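Local coordinates for protein topoisomerase IV subunit A (PDB 1ZVT) that forms the C-terminal beta-pinwheel domain of a bacterial type II topoisomerase that decatenates DNA, and probably binds DNA to help select its substrates, at residues R15-G19 with H20-A24; E72-T75 with G76-L80; F108-F112 with N113-A117; E216-Q219 with K220-G223. One frame throughout, in Å; residues are numbered along the deposited sequence.

Overall arrangement
All four contacts are local turns in which the chain leaves a strand or short helix, and they follow one another along the sequence. Contacts 1 and 2 share a four-stranded antiparallel sheet, in which strands 13-18 and 72-73 are neighbours; their centres lie 20 Å apart and their nearest atoms about 5 Å. Contact 3, at the end of strand 106-111 in another sheet, comes within about 6 Å of contact 2 at the nearest atoms. Contact 4, after helix 215-219, lies across the centre of the chain from contacts 1 and 2, with centres 41 and 44 Å away. Contacts 1 and 2 thus border one sheet of the beta-pinwheel, and contacts 3 and 4 lie beside later ones.

Contact 1: residues R15-G19 with H20-A24; sequences RSAKG and HDIDA
Ala-17 and Ile-22 meet where the chain turns back after strand 13-18, and their methyl groups make the close-packed part of the contact. Ala-17 CB lies 3.8 Å from Ile-22 CG2 and equally near Ile-22 CD1, so both branches of the isoleucine touch the one methyl. Ile-22 CG1 sits between its own backbone N and carbonyl carbon (chi1 64°), which directs CG2 back to the strand end, 3.5 Å from Lys-18 O. Ile-22 also touches Val-7 of the adjoining strand 3-9, while Ala-17 rests on Ala-67.

The other side is looser. Lys-18 points away from the loop, and the exposed His-20 meets the 15-19 segment through CB and the ring atom CD2, 3.6 and 3.7 Å from Gly-19 C. The ring lies beside Gly-19, and its NE2 is held by Gly-41 O of strand 35-42. Gly-19 makes the reversal with phi 92° and psi 171°, where a side chain would run into the preceding carbonyl O and His-20 N; its own carbonyl takes a hydrogen bond from Thr-5. Across the turn itself the chemistry is therefore apolar: methyl packing and a glycine bend set the path, while polar bonds to Thr-5 and Gly-41 tie the turn to neighbouring strands.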
loop_
_atom_site.group_PDB
_atom_site.type_symbol
_atom_site.label_atom_id
_atom_site.label_comp_id
_atom_site.label_asym_id
_atom_site.label_seq_id
_atom_site.Cartn_x
_atom_site.Cartn_y
_atom_site.Cartn_z
ATOM N N ARG A 15 -12.584 -13.329 -6.777
ATOM C CA ARG A 15 -13.871 -13.897 -6.433
ATOM C C ARG A 15 -14.278 -13.377 -5.056
ATOM O O ARG A 15 -13.446 -12.836 -4.326
ATOM C CB ARG A 15 -13.816 -15.414 -6.445
ATOM C CG ARG A 15 -13.125 -16.016 -5.235
ATOM C CD ARG A 15 -12.727 -17.436 -5.533
ATOM N NE ARG A 15 -11.413 -17.555 -6.167
ATOM C CZ ARG A 15 -10.875 -18.706 -6.560
ATOM N NH1 ARG A 15 -11.540 -19.850 -6.405
ATOM N NH2 ARG A 15 -9.684 -18.728 -7.106
ATOM N N SER A 16 -15.556 -13.540 -4.723
ATOM C CA SER A 16 -16.106 -13.083 -3.442
ATOM C C SER A 16 -16.666 -14.302 -2.731
ATOM O O SER A 16 -17.664 -14.870 -3.180
ATOM C CB SER A 16 -17.216 -12.041 -3.669
ATOM O OG SER A 16 -17.798 -11.606 -2.444
ATOM N N ALA A 17 -16.025 -14.711 -1.646
ATOM C CA ALA A 17 -16.448 -15.898 -0.898
ATOM C C ALA A 17 -17.353 -15.474 0.242
ATOM O O ALA A 17 -17.142 -14.431 0.843
ATOM C CB ALA A 17 -15.242 -16.633 -0.363
ATOM N N LYS A 18 -18.375 -16.273 0.528
ATOM C CA LYS A 18 -19.258 -15.994 1.657
ATOM C C LYS A 18 -18.498 -16.239 2.954
ATOM O O LYS A 18 -17.807 -17.239 3.077
ATOM C CB LYS A 18 -20.475 -16.925 1.609
ATOM C CG LYS A 18 -21.360 -16.716 0.399
ATOM C CD LYS A 18 -22.606 -17.591 0.489
ATOM C CE LYS A 18 -23.506 -17.381 -0.725
ATOM N NZ LYS A 18 -24.910 -17.784 -0.450
ATOM N N GLY A 19 -18.625 -15.321 3.909
ATOM C CA GLY A 19 -18.011 -15.478 5.222
ATOM C C GLY A 19 -16.627 -14.879 5.357
ATOM O O GLY A 19 -16.019 -14.475 4.360
ATOM N N HIS A 20 -16.126 -14.840 6.591
ATOM C CA HIS A 20 -14.794 -14.293 6.861
ATOM C C HIS A 20 -13.758 -15.381 7.165
ATOM O O HIS A 20 -12.559 -15.071 7.302
ATOM C CB HIS A 20 -14.854 -13.289 8.016
ATOM C CG HIS A 20 -15.520 -11.993 7.671
ATOM N ND1 HIS A 20 -15.884 -11.072 8.628
ATOM C CD2 HIS A 20 -15.880 -11.462 6.479
ATOM C CE1 HIS A 20 -16.421 -10.019 8.037
ATOM N NE2 HIS A 20 -16.435 -10.232 6.732
ATOM N N ASP A 21 -14.218 -16.642 7.233
ATOM C CA ASP A 21 -13.411 -17.782 7.704
ATOM C C ASP A 21 -12.799 -18.689 6.619
ATOM O O ASP A 21 -12.247 -19.760 6.930
ATOM C CB ASP A 21 -14.258 -18.660 8.657
ATOM C CG ASP A 21 -15.329 -19.479 7.921
ATOM O OD1 ASP A 21 -15.626 -19.187 6.740
ATOM O OD2 ASP A 21 -15.901 -20.422 8.531
ATOM N N ILE A 22 -12.914 -18.299 5.357
ATOM C CA ILE A 22 -12.494 -19.167 4.263
ATOM C C ILE A 22 -10.981 -19.364 4.260
ATOM O O ILE A 22 -10.228 -18.514 4.750
ATOM C CB ILE A 22 -12.960 -18.627 2.901
ATOM C CG1 ILE A 22 -12.301 -17.280 2.621
ATOM C CG2 ILE A 22 -14.490 -18.481 2.895
ATOM C CD1 ILE A 22 -11.803 -17.171 1.227
ATOM N N ASP A 23 -10.551 -20.501 3.730
ATOM C CA ASP A 23 -9.136 -20.769 3.509
ATOM C C ASP A 23 -8.794 -20.288 2.102
ATOM O O ASP A 23 -8.950 -21.029 1.131
ATOM C CB ASP A 23 -8.881 -22.278 3.661
ATOM C CG ASP A 23 -7.435 -22.666 3.446
ATOM O OD1 ASP A 23 -6.627 -21.877 2.889
ATOM O OD2 ASP A 23 -7.081 -23.802 3.843
ATOM N N ALA A 24 -8.383 -19.030 1.981
ATOM C CA ALA A 24 -8.210 -18.449 0.653
ATOM C C ALA A 24 -7.063 -19.062 -0.151
ATOM O O ALA A 24 -7.225 -19.355 -1.339
ATOM C CB ALA A 24 -8.086 -16.928 0.747
#

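Contact 2: residues E72-T75 with G76-L80; sequences EPLT and GKLTL
The carboxylate of Glu-72 is the flat group that matters here: Lys-77 NZ meets OE2 on its syn side, 2.8 Å away and 16° out of the carboxylate plane, forming a hydrogen-bonded salt bridge. The lysine thus comes to OE2 from close to that plane. The two side chains cross at about a right angle. Glu-72 is extended beyond CG, whereas Lys-77 bends at chi2 (-132°) and again at chi4, curling its aliphatic chain round OE2 with CE 3.3 Å from that oxygen. With an alanine here instead of Lys-77, the Glu-72 carboxylate would probably lose this charge partner and be freer to turn.

Along the chain from the ion pair the backbone coils tightly. Gly-76 N bonds to Pro-73 O at 3.0 Å, and Leu-74 O accepts from two donors: Lys-77 N, from above the carbonyl plane, and Leu-78 N, nearly in line with the C=O bond at 2.8 Å. Leu-74 and Leu-78 lie side by side, pointing the same way, with CD2 of the former 4.0 Å from CD1 of the latter; both also pack on Ile-59. Thr-75 CG2 reaches Leu-80 CD1 at 4.1 Å. Strand 72-73, the last of its sheet, thus passes into a short 3-10 turn, and Leu-74, Leu-78 and Leu-80 in and after it pack on strands 55-59 and 86-90 of the next sheet, a junction between two blades of the beta-pinwheel.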
loop_
_atom_site.group_PDB
_atom_site.type_symbol
_atom_site.label_atom_id
_atom_site.label_comp_id
_atom_site.label_asym_id
_atom_site.label_seq_id
_atom_site.Cartn_x
_atom_site.Cartn_y
_atom_site.Cartn_z
ATOM N N GLU A 72 -12.761 -14.724 -11.741
ATOM C CA GLU A 72 -12.880 -14.101 -13.057
ATOM C C GLU A 72 -11.829 -12.991 -13.173
ATOM O O GLU A 72 -11.491 -12.371 -12.171
ATOM C CB GLU A 72 -14.314 -13.598 -13.275
ATOM C CG GLU A 72 -14.681 -12.337 -12.557
ATOM C CD GLU A 72 -16.036 -11.804 -12.986
ATOM O OE1 GLU A 72 -17.005 -12.637 -13.044
ATOM O OE2 GLU A 72 -16.101 -10.561 -13.262
ATOM N N PRO A 73 -11.295 -12.744 -14.387
ATOM C CA PRO A 73 -10.202 -11.784 -14.525
ATOM C C PRO A 73 -10.623 -10.339 -14.253
ATOM O O PRO A 73 -11.672 -9.893 -14.726
ATOM C CB PRO A 73 -9.771 -11.934 -16.000
ATOM C CG PRO A 73 -11.007 -12.458 -16.692
ATOM C CD PRO A 73 -11.673 -13.356 -15.682
ATOM N N LEU A 74 -9.803 -9.598 -13.511
ATOM C CA LEU A 74 -10.071 -8.162 -13.340
ATOM C C LEU A 74 -10.084 -7.376 -14.647
ATOM O O LEU A 74 -10.766 -6.360 -14.746
ATOM C CB LEU A 74 -9.076 -7.521 -12.372
ATOM C CG LEU A 74 -9.411 -7.893 -10.937
ATOM C CD1 LEU A 74 -8.222 -7.478 -10.043
ATOM C CD2 LEU A 74 -10.710 -7.185 -10.510
ATOM N N THR A 75 -9.364 -7.855 -15.658
ATOM C CA THR A 75 -9.412 -7.164 -16.956
ATOM C C THR A 75 -10.804 -7.189 -17.585
ATOM O O THR A 75 -11.093 -6.363 -18.458
ATOM C CB THR A 75 -8.397 -7.734 -17.950
ATOM O OG1 THR A 75 -8.569 -9.150 -18.024
ATOM C CG2 THR A 75 -6.966 -7.412 -17.515
ATOM N N GLY A 76 -11.664 -8.120 -17.154
ATOM C CA GLY A 76 -13.058 -8.168 -17.614
ATOM C C GLY A 76 -13.950 -7.162 -16.898
ATOM O O GLY A 76 -15.111 -6.958 -17.287
ATOM N N LYS A 77 -13.417 -6.536 -15.849
ATOM C CA LYS A 77 -14.202 -5.623 -15.036
ATOM C C LYS A 77 -13.629 -4.219 -15.008
ATOM O O LYS A 77 -14.366 -3.273 -14.753
ATOM C CB LYS A 77 -14.377 -6.145 -13.589
ATOM C CG LYS A 77 -15.535 -7.153 -13.432
ATOM C CD LYS A 77 -16.453 -6.831 -12.250
ATOM C CE LYS A 77 -17.594 -7.846 -12.099
ATOM N NZ LYS A 77 -18.033 -8.563 -13.359
ATOM N N LEU A 78 -12.325 -4.097 -15.262
ATOM C CA LEU A 78 -11.612 -2.807 -15.164
ATOM C C LEU A 78 -10.862 -2.516 -16.428
ATOM O O LEU A 78 -10.322 -3.435 -17.058
ATOM C CB LEU A 78 -10.587 -2.844 -14.017
ATOM C CG LEU A 78 -11.027 -3.409 -12.670
ATOM C CD1 LEU A 78 -9.811 -3.432 -11.698
ATOM C CD2 LEU A 78 -12.178 -2.575 -12.102
ATOM N N THR A 79 -10.813 -1.231 -16.780
ATOM C CA THR A 79 -10.070 -0.769 -17.952
ATOM C C THR A 79 -8.707 -0.336 -17.462
ATOM O O THR A 79 -8.542 0.785 -16.974
ATOM C CB THR A 79 -10.736 0.429 -18.606
ATOM O OG1 THR A 79 -12.091 0.101 -18.930
ATOM C CG2 THR A 79 -9.977 0.814 -19.884
ATOM N N LEU A 80 -7.746 -1.246 -17.534
ATOM C CA LEU A 80 -6.395 -0.953 -17.076
ATOM C C LEU A 80 -5.582 -0.291 -18.179
ATOM O O LEU A 80 -5.749 -0.633 -19.357
ATOM C CB LEU A 80 -5.714 -2.233 -16.592
ATOM C CG LEU A 80 -6.400 -3.002 -15.452
ATOM C CD1 LEU A 80 -5.653 -4.290 -15.131
ATOM C CD2 LEU A 80 -6.539 -2.144 -14.202
#

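Contact 3: residues F108-F112 with N113-A117; sequences FVCTF and NDLVA
Cys-110 packs on both Asp-114 and Leu-115 as strand 106-111 runs out: its CB lies 3.3 Å from Asp-114 OD2, and SG, placed between backbone N and carbonyl carbon (chi1 65°), touches Leu-115 CD1 at 3.6 Å. At Thr-111 the bonds become reciprocal. Its N-H points almost straight at Asp-114 OD2 (3.0 Å, 174°), meeting the oxygen on the anti side and 31° out of the carboxylate plane, while Thr-111 OG1 adds a weak bond to the same oxygen. In return Asp-114 N bonds to Thr-111 O at 3.0 Å, from above the carbonyl plane. Phe-112 follows: its O accepts from Leu-115 N at 2.9 Å, and ring atom CE2 lies obliquely 3.9 Å from Val-116 CG2. Phe-112, Leu-115 and Val-116 all rest on Val-48 of strand 47-51, in another sheet. A leucine in place of Asp-114 would probably leave the Thr-111 N-H without its acceptor and the end of the strand less firmly tied to the turn. The chemistry is divided: one carboxylate oxygen takes the Thr-111 N-H and, weakly, its hydroxyl, while Phe-112, Leu-115 and Val-116 supply an apolar side that joins two blades of the pinwheel.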
loop_
_atom_site.group_PDB
_atom_site.type_symbol
_atom_site.label_atom_id
_atom_site.label_comp_id
_atom_site.label_asym_id
_atom_site.label_seq_id
_atom_site.Cartn_x
_atom_site.Cartn_y
_atom_site.Cartn_z
ATOM N N PHE A 108 0.072 11.509 0.416
ATOM C CA PHE A 108 -0.983 12.243 1.110
ATOM C C PHE A 108 -1.816 11.332 1.953
ATOM O O PHE A 108 -1.841 10.121 1.755
ATOM C CB PHE A 108 -1.857 13.037 0.104
ATOM C CG PHE A 108 -2.482 12.195 -1.001
ATOM C CD1 PHE A 108 -3.731 11.614 -0.818
ATOM C CD2 PHE A 108 -1.832 12.016 -2.232
ATOM C CE1 PHE A 108 -4.330 10.825 -1.841
ATOM C CE2 PHE A 108 -2.417 11.247 -3.243
ATOM C CZ PHE A 108 -3.665 10.640 -3.040
ATOM N N VAL A 109 -2.522 11.920 2.907
ATOM C CA VAL A 109 -3.514 11.156 3.653
ATOM C C VAL A 109 -4.848 11.341 2.935
ATOM O O VAL A 109 -5.150 12.438 2.457
ATOM C CB VAL A 109 -3.616 11.655 5.111
ATOM C CG1 VAL A 109 -4.729 10.940 5.836
ATOM C CG2 VAL A 109 -2.281 11.406 5.849
ATOM N N CYS A 110 -5.633 10.274 2.827
ATOM C CA CYS A 110 -6.989 10.374 2.275
ATOM C C CYS A 110 -7.904 9.415 3.025
ATOM O O CYS A 110 -7.481 8.820 4.014
ATOM C CB CYS A 110 -7.030 10.094 0.766
ATOM S SG CYS A 110 -6.575 8.403 0.240
ATOM N N THR A 111 -9.165 9.322 2.601
ATOM C CA THR A 111 -10.055 8.301 3.145
ATOM C C THR A 111 -10.333 7.243 2.072
ATOM O O THR A 111 -10.109 7.473 0.883
ATOM C CB THR A 111 -11.411 8.878 3.606
ATOM O OG1 THR A 111 -12.090 9.448 2.482
ATOM C CG2 THR A 111 -11.225 9.936 4.729
ATOM N N PHE A 112 -10.845 6.099 2.508
ATOM C CA PHE A 112 -11.215 5.003 1.588
ATOM C C PHE A 112 -12.199 5.495 0.528
ATOM O O PHE A 112 -12.115 5.110 -0.657
ATOM C CB PHE A 112 -11.811 3.846 2.399
ATOM C CG PHE A 112 -12.179 2.631 1.574
ATOM C CD1 PHE A 112 -11.207 1.739 1.144
ATOM C CD2 PHE A 112 -13.511 2.373 1.246
ATOM C CE1 PHE A 112 -11.552 0.594 0.381
ATOM C CE2 PHE A 112 -13.868 1.233 0.465
ATOM C CZ PHE A 112 -12.873 0.345 0.041
ATOM N N ASN A 113 -13.132 6.350 0.937
ATOM C CA ASN A 113 -14.100 6.906 0.003
ATOM C C ASN A 113 -13.444 7.568 -1.210
ATOM O O ASN A 113 -13.970 7.479 -2.316
ATOM C CB ASN A 113 -15.041 7.889 0.696
ATOM C CG ASN A 113 -16.206 8.257 -0.181
ATOM O OD1 ASN A 113 -16.400 9.425 -0.512
ATOM N ND2 ASN A 113 -16.945 7.255 -0.620
ATOM N N ASP A 114 -12.283 8.198 -1.008
ATOM C CA ASP A 114 -11.559 8.863 -2.083
ATOM C C ASP A 114 -11.058 7.900 -3.131
ATOM O O ASP A 114 -10.793 8.311 -4.245
ATOM C CB ASP A 114 -10.365 9.638 -1.535
ATOM C CG ASP A 114 -10.798 10.823 -0.696
ATOM O OD1 ASP A 114 -11.766 11.511 -1.100
ATOM O OD2 ASP A 114 -10.173 11.068 0.348
ATOM N N LEU A 115 -10.931 6.628 -2.763
ATOM C CA LEU A 115 -10.501 5.598 -3.725
ATOM C C LEU A 115 -11.670 5.013 -4.518
ATOM O O LEU A 115 -11.455 4.346 -5.521
ATOM C CB LEU A 115 -9.777 4.468 -2.999
ATOM C CG LEU A 115 -8.297 4.686 -2.681
ATOM C CD1 LEU A 115 -8.134 5.788 -1.689
ATOM C CD2 LEU A 115 -7.730 3.412 -2.104
ATOM N N VAL A 116 -12.899 5.253 -4.067
ATOM C CA VAL A 116 -14.045 4.540 -4.650
ATOM C C VAL A 116 -14.442 5.174 -5.978
ATOM O O VAL A 116 -14.975 6.291 -6.011
ATOM C CB VAL A 116 -15.213 4.482 -3.669
ATOM C CG1 VAL A 116 -16.488 3.888 -4.323
ATOM C CG2 VAL A 116 -14.812 3.686 -2.434
ATOM N N ALA A 117 -14.128 4.482 -7.067
ATOM C CA ALA A 117 -14.458 4.960 -8.412
ATOM C C ALA A 117 -15.127 3.809 -9.141
ATOM O O ALA A 117 -14.470 2.824 -9.478
ATOM C CB ALA A 117 -13.225 5.392 -9.138
#

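Contact 4: residues E216-Q219 with K220-G223; sequences EELQ and KVTG
Thr-222 folds its side chain back over Leu-218 and Gln-219 of the helical segment, where OG1 donates a hydrogen bond to Leu-218 O at 3.0 Å, tilted 28° from the carbonyl plane. The hydroxyl lies anti to Thr-222's own carbonyl carbon (chi1 -58°), which turns it towards the preceding helical turn. Val-221 N reaches the same Leu-218 O from the opposite face of its plane, at 3.1 Å, so two donors grip this one oxygen. Val-221 CG2 also lies 3.4 Å from it, and approaches Leu-218 CD2 only loosely, at 4.4 Å. Both of these buried residues pack against Met-156 of strand 155-160.

A type I beta turn from Gln-219 to Thr-222 follows: Thr-222 N bonds to Gln-219 O at 3.2 Å. The turn leads from this short helix, which packs beside strand 155-160 of a pinwheel blade, towards strand 230-231, and backbone hydrogen bonds of Val-221 and Gly-223 with Met-158 hold it against the sheet. A water donates to both Gln-219 O and Thr-222 O, bridging the two ends of the turn.

On the outer side, Lys-220 N bonds to Glu-217 O at 3.0 Å. The lysine chain bends at chi2 (-85°), with CB and CG lying against Glu-217 O and CG also 3.7 Å from Glu-216 O. The Glu-217 carboxylate turns elsewhere, into a salt bridge with Arg-214.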
loop_
_atom_site.group_PDB
_atom_site.type_symbol
_atom_site.label_atom_id
_atom_site.label_comp_id
_atom_site.label_asym_id
_atom_site.label_seq_id
_atom_site.Cartn_x
_atom_site.Cartn_y
_atom_site.Cartn_z
ATOM N N GLU A 216 13.620 4.367 21.596
ATOM C CA GLU A 216 14.807 5.190 21.869
ATOM C C GLU A 216 15.604 5.498 20.604
ATOM O O GLU A 216 15.931 6.656 20.345
ATOM C CB GLU A 216 15.693 4.565 22.960
ATOM C CG GLU A 216 15.048 4.563 24.366
ATOM C CD GLU A 216 14.162 3.344 24.664
ATOM O OE1 GLU A 216 13.747 2.604 23.741
ATOM O OE2 GLU A 216 13.870 3.130 25.858
ATOM N N GLU A 217 15.895 4.470 19.806
ATOM C CA GLU A 217 16.617 4.670 18.551
ATOM C C GLU A 217 15.774 5.438 17.515
ATOM O O GLU A 217 16.288 6.273 16.783
ATOM C CB GLU A 217 17.080 3.327 17.970
ATOM C CG GLU A 217 18.226 2.645 18.746
ATOM C CD GLU A 217 17.764 1.916 20.001
ATOM O OE1 GLU A 217 16.560 1.613 20.115
ATOM O OE2 GLU A 217 18.607 1.644 20.894
ATOM N N LEU A 218 14.473 5.164 17.457
ATOM C CA LEU A 218 13.633 5.839 16.457
ATOM C C LEU A 218 13.470 7.334 16.753
ATOM O O LEU A 218 13.292 8.123 15.839
ATOM C CB LEU A 218 12.278 5.144 16.295
ATOM C CG LEU A 218 12.361 3.703 15.757
ATOM C CD1 LEU A 218 11.044 2.959 15.990
ATOM C CD2 LEU A 218 12.766 3.669 14.278
ATOM N N GLN A 219 13.559 7.731 18.026
ATOM C CA GLN A 219 13.566 9.161 18.376
ATOM C C GLN A 219 14.705 9.884 17.645
ATOM O O GLN A 219 14.565 11.055 17.263
ATOM C CB GLN A 219 13.683 9.368 19.901
ATOM C CG GLN A 219 12.546 8.708 20.690
ATOM C CD GLN A 219 12.444 9.159 22.154
ATOM O OE1 GLN A 219 13.450 9.261 22.882
ATOM N NE2 GLN A 219 11.212 9.402 22.600
ATOM N N LYS A 220 15.814 9.171 17.433
ATOM C CA LYS A 220 17.010 9.717 16.796
ATOM C C LYS A 220 16.863 9.985 15.297
ATOM O O LYS A 220 17.653 10.738 14.727
ATOM C CB LYS A 220 18.221 8.785 17.005
ATOM C CG LYS A 220 18.529 8.398 18.460
ATOM C CD LYS A 220 19.371 9.424 19.176
ATOM C CE LYS A 220 19.519 9.089 20.658
ATOM N NZ LYS A 220 20.199 10.204 21.379
ATOM N N VAL A 221 15.890 9.348 14.651
ATOM C CA VAL A 221 15.642 9.615 13.230
ATOM C C VAL A 221 14.378 10.450 13.040
ATOM O O VAL A 221 13.935 10.635 11.919
ATOM C CB VAL A 221 15.582 8.302 12.333
ATOM C CG1 VAL A 221 16.875 7.479 12.479
ATOM C CG2 VAL A 221 14.348 7.468 12.647
ATOM N N THR A 222 13.802 10.942 14.139
ATOM C CA THR A 222 12.647 11.832 14.043
ATOM C C THR A 222 13.102 13.192 13.498
ATOM O O THR A 222 14.178 13.688 13.855
ATOM C CB THR A 222 11.911 11.920 15.389
ATOM O OG1 THR A 222 11.516 10.599 15.782
ATOM C CG2 THR A 222 10.672 12.779 15.283
ATOM N N GLY A 223 12.309 13.785 12.612
ATOM C CA GLY A 223 12.694 15.047 12.007
ATOM C C GLY A 223 11.504 15.670 11.315
ATOM O O GLY A 223 10.387 15.150 11.383
HETATM O O HOH W 1 15.785 13.493 16.202
#